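Amine Dehydrogenase (Pseudomonas putida, PDB 1JMX) probably takes part, as the beta-propeller subunit of a heme-containing quinohemoprotein amine dehydrogenase, in the oxidative deamination of primary amines. Local coordinates at residues His295-Lys308 / Leu311-Pro323. Numbering follows the deposited sequence.
Sequences HTYYCVAFDKKGDK and LGGTFNDLAVFNP
The imidazole of H295 lies between two aromatic rings. Over the centre of one face stands CD1 of F315, whose edge is turned to the imidazole in an edge-to-face pair with planes at 60°; CE1 of Y297 lies against the other face, offset toward the rim. D317 meets the imidazole at its edge, with the carboxylate turned nearly perpendicular to the ring. The Y297 ring carries CB of L311 over one face, a CH-pi contact of 4.0 Å from CB to the ring centroid, and CE1 of H295 near the rim of the opposite face, while O of D317 lies in plane at its edge. OG1 of T314 sits over the centre of the Y298 ring, whose OH bonds an acidic side chain of another protein's chain.

Two rings converge on one carboxylate: NE2 of H295 donates to OD1 of D317 over 3.1 Å, and OH of Y297 to OD2 of the same residue over 2.7 Å, each on the syn side and somewhat out of plane. ND1 of H295 donates to O of T296 at 2.7 Å, and bonds at both ring nitrogens together hold the imidazole in its rotation.

Nearby, Y298 and C299 both face G312 in a classic beta bulge, where O of G312 accepts from N of Y298 and from N of C299, both at 3.2 Å. The bulge ends the hairpin of strands 299-302 and 309-312, within a four-stranded propeller blade. Donating from both nitrogens, the imidazole is probably protonated, its charge balanced by the buried carboxylate that NE2 of H295 and OH of Y297 both hold.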
# COMPACT_ATOMS: atom_id res chain seq x y z
N HIS B 295 18.99 -13.38 -5.42
CA HIS B 295 17.72 -12.72 -5.15
C HIS B 295 17.48 -12.75 -3.64
O HIS B 295 18.28 -13.32 -2.89
CB HIS B 295 16.55 -13.36 -5.92
CG HIS B 295 16.33 -14.82 -5.61
ND1 HIS B 295 15.65 -15.24 -4.49
CD2 HIS B 295 16.67 -15.94 -6.29
CE1 HIS B 295 15.58 -16.56 -4.50
NE2 HIS B 295 16.19 -17.01 -5.58
N THR B 296 16.41 -12.11 -3.19
CA THR B 296 16.08 -12.09 -1.77
C THR B 296 15.75 -13.49 -1.27
O THR B 296 15.11 -14.27 -1.98
CB THR B 296 14.88 -11.17 -1.49
OG1 THR B 296 15.21 -9.84 -1.87
CG2 THR B 296 14.53 -11.16 -0.02
N TYR B 297 16.26 -13.82 -0.09
CA TYR B 297 15.99 -15.09 0.56
C TYR B 297 15.51 -14.71 1.96
O TYR B 297 15.97 -13.71 2.52
CB TYR B 297 17.24 -15.96 0.64
CG TYR B 297 17.63 -16.64 -0.66
CD1 TYR B 297 18.60 -16.08 -1.50
CD2 TYR B 297 17.04 -17.84 -1.06
CE1 TYR B 297 18.97 -16.69 -2.69
CE2 TYR B 297 17.41 -18.47 -2.24
CZ TYR B 297 18.37 -17.88 -3.06
OH TYR B 297 18.72 -18.47 -4.26
N TYR B 298 14.57 -15.47 2.51
CA TYR B 298 14.03 -15.17 3.84
C TYR B 298 14.64 -15.93 5.00
O TYR B 298 14.99 -15.36 6.03
CB TYR B 298 12.55 -15.52 3.90
CG TYR B 298 11.57 -14.67 3.14
CD1 TYR B 298 11.84 -13.33 2.85
CD2 TYR B 298 10.33 -15.19 2.77
CE1 TYR B 298 10.87 -12.53 2.22
CE2 TYR B 298 9.38 -14.42 2.15
CZ TYR B 298 9.64 -13.09 1.87
OH TYR B 298 8.66 -12.34 1.27
N CYS B 299 14.72 -17.25 4.83
CA CYS B 299 15.13 -18.14 5.89
C CYS B 299 16.41 -18.97 5.77
O CYS B 299 16.60 -19.72 4.82
CB CYS B 299 13.94 -19.07 6.14
SG CYS B 299 13.94 -19.94 7.67
N VAL B 300 17.25 -18.88 6.80
CA VAL B 300 18.48 -19.66 6.86
C VAL B 300 18.20 -21.01 7.51
O VAL B 300 17.24 -21.15 8.28
CB VAL B 300 19.63 -18.97 7.68
CG1 VAL B 300 20.21 -17.79 6.93
CG2 VAL B 300 19.14 -18.54 9.05
N ALA B 301 19.01 -22.00 7.16
CA ALA B 301 18.91 -23.34 7.72
C ALA B 301 20.31 -23.95 7.70
O ALA B 301 21.01 -23.87 6.70
CB ALA B 301 17.93 -24.20 6.92
N PHE B 302 20.75 -24.47 8.84
CA PHE B 302 22.05 -25.12 8.97
C PHE B 302 21.84 -26.63 9.08
O PHE B 302 20.87 -27.08 9.69
CB PHE B 302 22.72 -24.67 10.28
CG PHE B 302 23.68 -23.52 10.12
CD1 PHE B 302 23.40 -22.29 10.70
CD2 PHE B 302 24.89 -23.69 9.46
CE1 PHE B 302 24.31 -21.24 10.63
CE2 PHE B 302 25.81 -22.65 9.38
CZ PHE B 302 25.51 -21.43 9.97
N ASP B 303 22.73 -27.41 8.48
CA ASP B 303 22.60 -28.85 8.64
C ASP B 303 23.17 -29.17 10.04
O ASP B 303 23.65 -28.26 10.73
CB ASP B 303 23.27 -29.65 7.50
CG ASP B 303 24.79 -29.49 7.43
OD1 ASP B 303 25.38 -30.13 6.54
OD2 ASP B 303 25.39 -28.75 8.22
N LYS B 304 23.13 -30.43 10.44
CA LYS B 304 23.58 -30.84 11.78
C LYS B 304 24.98 -30.41 12.19
O LYS B 304 25.16 -29.86 13.28
CB LYS B 304 23.43 -32.35 11.95
CG LYS B 304 22.49 -32.75 13.09
CD LYS B 304 21.06 -32.23 12.86
CE LYS B 304 20.13 -32.66 14.00
NZ LYS B 304 18.76 -32.17 13.78
N LYS B 305 25.95 -30.63 11.31
CA LYS B 305 27.34 -30.26 11.60
C LYS B 305 27.66 -28.80 11.35
O LYS B 305 28.60 -28.26 11.94
CB LYS B 305 28.31 -31.16 10.83
CG LYS B 305 28.43 -32.58 11.38
CD LYS B 305 29.38 -33.43 10.53
CE LYS B 305 30.79 -32.80 10.45
NZ LYS B 305 31.68 -33.51 9.47
N GLY B 306 26.85 -28.14 10.53
CA GLY B 306 27.11 -26.74 10.22
C GLY B 306 28.09 -26.59 9.07
O GLY B 306 28.79 -25.58 8.98
N ASP B 307 28.16 -27.62 8.22
CA ASP B 307 29.03 -27.64 7.03
C ASP B 307 28.31 -26.98 5.84
O ASP B 307 28.95 -26.66 4.83
CB ASP B 307 29.36 -29.07 6.61
CG ASP B 307 30.03 -29.88 7.70
OD1 ASP B 307 30.86 -29.33 8.47
OD2 ASP B 307 29.74 -31.09 7.76
N LYS B 308 26.99 -26.92 5.91
CA LYS B 308 26.19 -26.30 4.86
C LYS B 308 25.23 -25.31 5.45
O LYS B 308 24.80 -25.45 6.59
CB LYS B 308 25.37 -27.34 4.10
CG LYS B 308 26.16 -28.29 3.28
CD LYS B 308 25.19 -29.24 2.62
CE LYS B 308 25.91 -30.34 1.93
NZ LYS B 308 24.94 -31.38 1.56
N LEU B 311 19.53 -21.61 2.10
CA LEU B 311 18.75 -20.38 2.07
C LEU B 311 17.43 -20.72 1.38
O LEU B 311 17.43 -21.16 0.23
CB LEU B 311 19.49 -19.27 1.32
CG LEU B 311 20.86 -18.83 1.84
CD1 LEU B 311 21.28 -17.57 1.10
CD2 LEU B 311 20.82 -18.55 3.34
N GLY B 312 16.33 -20.56 2.10
CA GLY B 312 15.03 -20.87 1.54
C GLY B 312 14.04 -19.73 1.60
O GLY B 312 14.41 -18.60 1.92
N GLY B 313 12.77 -20.04 1.35
CA GLY B 313 11.73 -19.03 1.32
C GLY B 313 11.80 -18.32 -0.02
O GLY B 313 12.65 -18.65 -0.84
N THR B 314 10.87 -17.40 -0.28
CA THR B 314 10.88 -16.64 -1.53
C THR B 314 10.42 -17.42 -2.78
O THR B 314 9.24 -17.77 -2.88
CB THR B 314 12.27 -15.93 -1.68
OG1 THR B 314 12.31 -14.80 -0.79
CG2 THR B 314 12.55 -15.46 -3.08
N PHE B 315 11.34 -17.74 -3.70
CA PHE B 315 11.01 -18.45 -4.92
C PHE B 315 11.07 -19.95 -4.70
O PHE B 315 10.94 -20.41 -3.57
CB PHE B 315 11.96 -18.03 -6.06
CG PHE B 315 11.76 -16.62 -6.54
CD1 PHE B 315 12.86 -15.83 -6.88
CD2 PHE B 315 10.49 -16.07 -6.66
CE1 PHE B 315 12.69 -14.53 -7.35
CE2 PHE B 315 10.32 -14.77 -7.13
CZ PHE B 315 11.42 -14.00 -7.47
N ASN B 316 11.31 -20.71 -5.77
CA ASN B 316 11.36 -22.17 -5.68
C ASN B 316 12.74 -22.82 -5.62
O ASN B 316 12.85 -24.00 -5.93
CB ASN B 316 10.55 -22.79 -6.82
CG ASN B 316 11.13 -22.50 -8.17
OD1 ASN B 316 12.05 -21.70 -8.30
ND2 ASN B 316 10.60 -23.15 -9.20
N ASP B 317 13.77 -22.08 -5.23
CA ASP B 317 15.10 -22.68 -5.14
C ASP B 317 15.82 -22.47 -3.81
O ASP B 317 15.68 -21.43 -3.16
CB ASP B 317 16.01 -22.21 -6.30
CG ASP B 317 16.43 -20.75 -6.17
OD1 ASP B 317 15.65 -19.87 -6.57
OD2 ASP B 317 17.55 -20.48 -5.70
N LEU B 318 16.53 -23.51 -3.37
CA LEU B 318 17.33 -23.46 -2.16
C LEU B 318 18.76 -23.13 -2.60
O LEU B 318 19.28 -23.73 -3.54
CB LEU B 318 17.39 -24.82 -1.44
CG LEU B 318 16.22 -25.53 -0.77
CD1 LEU B 318 15.54 -24.62 0.22
CD2 LEU B 318 15.28 -26.02 -1.82
N ALA B 319 19.38 -22.16 -1.95
CA ALA B 319 20.76 -21.84 -2.26
C ALA B 319 21.56 -22.61 -1.22
O ALA B 319 21.16 -22.67 -0.06
CB ALA B 319 21.02 -20.34 -2.14
N VAL B 320 22.62 -23.29 -1.64
CA VAL B 320 23.45 -24.04 -0.70
C VAL B 320 24.77 -23.29 -0.62
O VAL B 320 25.42 -23.06 -1.63
CB VAL B 320 23.71 -25.49 -1.15
CG1 VAL B 320 24.48 -26.23 -0.07
CG2 VAL B 320 22.40 -26.21 -1.42
N PHE B 321 25.13 -22.90 0.59
CA PHE B 321 26.36 -22.16 0.85
C PHE B 321 27.35 -22.90 1.72
O PHE B 321 26.99 -23.77 2.51
CB PHE B 321 26.04 -20.84 1.55
CG PHE B 321 25.71 -19.72 0.63
CD1 PHE B 321 24.51 -19.70 -0.07
CD2 PHE B 321 26.60 -18.66 0.47
CE1 PHE B 321 24.20 -18.64 -0.92
CE2 PHE B 321 26.31 -17.59 -0.39
CZ PHE B 321 25.11 -17.58 -1.08
N ASN B 322 28.62 -22.56 1.53
CA ASN B 322 29.69 -23.09 2.35
C ASN B 322 29.74 -21.98 3.37
O ASN B 322 29.97 -20.82 3.00
CB ASN B 322 31.00 -23.13 1.57
CG ASN B 322 32.17 -23.61 2.41
OD1 ASN B 322 32.52 -23.00 3.41
ND2 ASN B 322 32.76 -24.73 2.01
N PRO B 323 29.47 -22.28 4.64
CA PRO B 323 29.50 -21.23 5.66
C PRO B 323 30.87 -20.60 5.95
O PRO B 323 30.95 -19.45 6.39
CB PRO B 323 28.90 -21.93 6.89
CG PRO B 323 29.34 -23.33 6.71
CD PRO B 323 29.13 -23.58 5.24